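Side-chain contact in glutamyl-tRNA(Gln) amidotransferase subunit B, mitochondrial (Saccharomyces cerevisiae, PDB 4N0H), which is the subunit of a mitochondrial amidotransferase complex that carries the GatB/GatE catalytic domain and is assembled here with subunit F and another protein chain: residues 35-40 against 46-51. Numbering follows the deposited sequence.
Sequences TNSATS and NHHTSY
The imidazole of His48 reaches across to Thr35 and Ser37, and every contact between 35-40 and 46-51 runs through this one side chain. All of them are van der Waals contacts; no hydrogen bond joins the two segments. Thr35 lies by one nitrogen of the ring, its CB 3.7 Å from His48 ND1, with the methyl CG2 a little farther off. Ser37 lies by the opposite C-N bond: its CB is 3.6 Å from His48 CD2 and 3.8 Å from His48 NE2. Both CB atoms meet the ring at a slant, from the same side of its plane. Nearer the backbone, the carbonyl O of Thr35 approaches His48 CB at 3.7 Å. Small residues suit these places, since each offers a short aliphatic flank to the ring and keeps a hydroxyl for other partners. Over the other side of the imidazole sits the adjacent His47, whose CD2 stands 3.6 Å from the plane, displaced toward the rim.

The hydroxyls of Thr35 and Ser37 and His48 ND1 each bond to partners other than one another. Ser37 OG accepts from Thr39 N at 3.2 Å (N-H...O angle 159°), because chi1 (-178°) sets it opposite its own nitrogen and beside the carbonyl carbon; it also hydrogen-bonds Asp43. Asp43 binds the Thr39 hydroxyl as well, tying down the bend of the loop. His48 ND1 is hydrogen-bonded to Ser132 of subunit F, which probably helps fix the ring's rotation, and Thr35 OG1 to Gln124 of the same neighbouring subunit. Both bonds place the contact at the subunit interface.

The Ser37-Thr39 bond forms an ST turn. Beside it, the histidine ring has Thr35 and Ser37 along one side and His47 over the other, within the long irregular loop that links strand 14-23 to helix 65-78, at the surface of the GatB/GatE catalytic domain where subunit F docks.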
loop_
_atom_site.group_PDB
_atom_site.type_symbol
_atom_site.label_atom_id
_atom_site.label_comp_id
_atom_site.label_asym_id
_atom_site.label_seq_id
_atom_site.Cartn_x
_atom_site.Cartn_y
_atom_site.Cartn_z
ATOM N N THR B 35 1.068 -19.492 -13.560
ATOM C CA THR B 35 1.784 -20.757 -13.556
ATOM C C THR B 35 3.243 -20.629 -13.129
ATOM O O THR B 35 3.970 -19.754 -13.599
ATOM C CB THR B 35 1.713 -21.425 -14.947
ATOM O OG1 THR B 35 0.340 -21.661 -15.285
ATOM C CG2 THR B 35 2.481 -22.746 -14.964
ATOM N N ASN B 36 3.655 -21.510 -12.225
ATOM C CA ASN B 36 5.055 -21.658 -11.860
ATOM C C ASN B 36 5.655 -22.742 -12.749
ATOM O O ASN B 36 5.528 -23.926 -12.461
ATOM C CB ASN B 36 5.170 -22.034 -10.379
ATOM C CG ASN B 36 6.603 -22.282 -9.937
ATOM O OD1 ASN B 36 7.554 -21.937 -10.637
ATOM N ND2 ASN B 36 6.761 -22.883 -8.760
ATOM N N SER B 37 6.305 -22.328 -13.834
ATOM C CA SER B 37 6.730 -23.265 -14.871
ATOM C C SER B 37 8.019 -24.017 -14.552
ATOM O O SER B 37 8.984 -23.443 -14.049
ATOM C CB SER B 37 6.870 -22.552 -16.216
ATOM O OG SER B 37 7.239 -23.466 -17.234
ATOM N N ALA B 38 8.026 -25.306 -14.873
ATOM C CA ALA B 38 9.200 -26.146 -14.670
ATOM C C ALA B 38 10.087 -26.162 -15.915
ATOM O O ALA B 38 11.181 -26.727 -15.901
ATOM C CB ALA B 38 8.774 -27.568 -14.299
ATOM N N THR B 39 9.610 -25.541 -16.991
ATOM C CA THR B 39 10.320 -25.561 -18.267
ATOM C C THR B 39 10.682 -24.159 -18.750
ATOM O O THR B 39 10.445 -23.816 -19.908
ATOM C CB THR B 39 9.472 -26.244 -19.356
ATOM O OG1 THR B 39 8.222 -25.557 -19.487
ATOM C CG2 THR B 39 9.207 -27.700 -18.994
ATOM N N SER B 40 11.273 -23.362 -17.867
ATOM C CA SER B 40 11.502 -21.944 -18.141
ATOM C C SER B 40 12.409 -21.680 -19.344
ATOM O O SER B 40 12.288 -20.651 -20.004
ATOM C CB SER B 40 12.074 -21.249 -16.902
ATOM O OG SER B 40 13.412 -21.658 -16.671
ATOM N N ASN B 46 7.507 -14.032 -21.033
ATOM C CA ASN B 46 6.353 -13.244 -20.620
ATOM C C ASN B 46 5.033 -13.856 -21.054
ATOM O O ASN B 46 4.175 -13.191 -21.642
ATOM C CB ASN B 46 6.501 -11.808 -21.111
ATOM C CG ASN B 46 7.747 -11.139 -20.552
ATOM O OD1 ASN B 46 7.936 -11.095 -19.339
ATOM N ND2 ASN B 46 8.623 -10.660 -21.434
ATOM N N HIS B 47 4.898 -15.141 -20.761
ATOM C CA HIS B 47 3.744 -15.933 -21.155
ATOM C C HIS B 47 3.022 -16.392 -19.888
ATOM O O HIS B 47 1.792 -16.372 -19.808
ATOM C CB HIS B 47 4.231 -17.123 -21.979
ATOM C CG HIS B 47 3.161 -18.103 -22.349
ATOM N ND1 HIS B 47 2.208 -17.841 -23.311
ATOM C CD2 HIS B 47 2.915 -19.360 -21.908
ATOM C CE1 HIS B 47 1.414 -18.890 -23.436
ATOM N NE2 HIS B 47 1.819 -19.824 -22.595
ATOM N N HIS B 48 3.804 -16.780 -18.889
ATOM C CA HIS B 48 3.267 -17.166 -17.588
ATOM C C HIS B 48 3.240 -15.966 -16.646
ATOM O O HIS B 48 3.848 -15.996 -15.569
ATOM C CB HIS B 48 4.118 -18.283 -16.976
ATOM C CG HIS B 48 4.205 -19.512 -17.823
ATOM N ND1 HIS B 48 3.097 -20.259 -18.165
ATOM C CD2 HIS B 48 5.266 -20.131 -18.393
ATOM C CE1 HIS B 48 3.473 -21.286 -18.908
ATOM N NE2 HIS B 48 4.785 -21.231 -19.060
ATOM N N THR B 49 2.526 -14.916 -17.046
ATOM C CA THR B 49 2.520 -13.667 -16.295
ATOM C C THR B 49 1.129 -13.049 -16.159
ATOM O O THR B 49 0.495 -12.680 -17.149
ATOM C CB THR B 49 3.443 -12.623 -16.959
ATOM O OG1 THR B 49 3.086 -12.485 -18.336
ATOM C CG2 THR B 49 4.904 -13.041 -16.863
ATOM N N SER B 50 0.671 -12.918 -14.921
ATOM C CA SER B 50 -0.600 -12.265 -14.627
ATOM C C SER B 50 -0.471 -10.749 -14.695
ATOM O O SER B 50 0.625 -10.217 -14.881
ATOM C CB SER B 50 -1.059 -12.663 -13.227
ATOM O OG SER B 50 -0.049 -12.327 -12.284
ATOM N N TYR B 51 -1.598 -10.056 -14.543
ATOM C CA TYR B 51 -1.584 -8.609 -14.403
ATOM C C TYR B 51 -0.666 -8.215 -13.249
ATOM O O TYR B 51 0.096 -7.250 -13.351
ATOM C CB TYR B 51 -2.996 -8.065 -14.156
ATOM C CG TYR B 51 -3.993 -8.351 -15.262
ATOM C CD1 TYR B 51 -3.602 -8.383 -16.600
ATOM C CD2 TYR B 51 -5.328 -8.587 -14.966
ATOM C CE1 TYR B 51 -4.522 -8.641 -17.610
ATOM C CE2 TYR B 51 -6.249 -8.850 -15.957
ATOM C CZ TYR B 51 -5.848 -8.876 -17.275
ATOM O OH TYR B 51 -6.785 -9.136 -18.248
#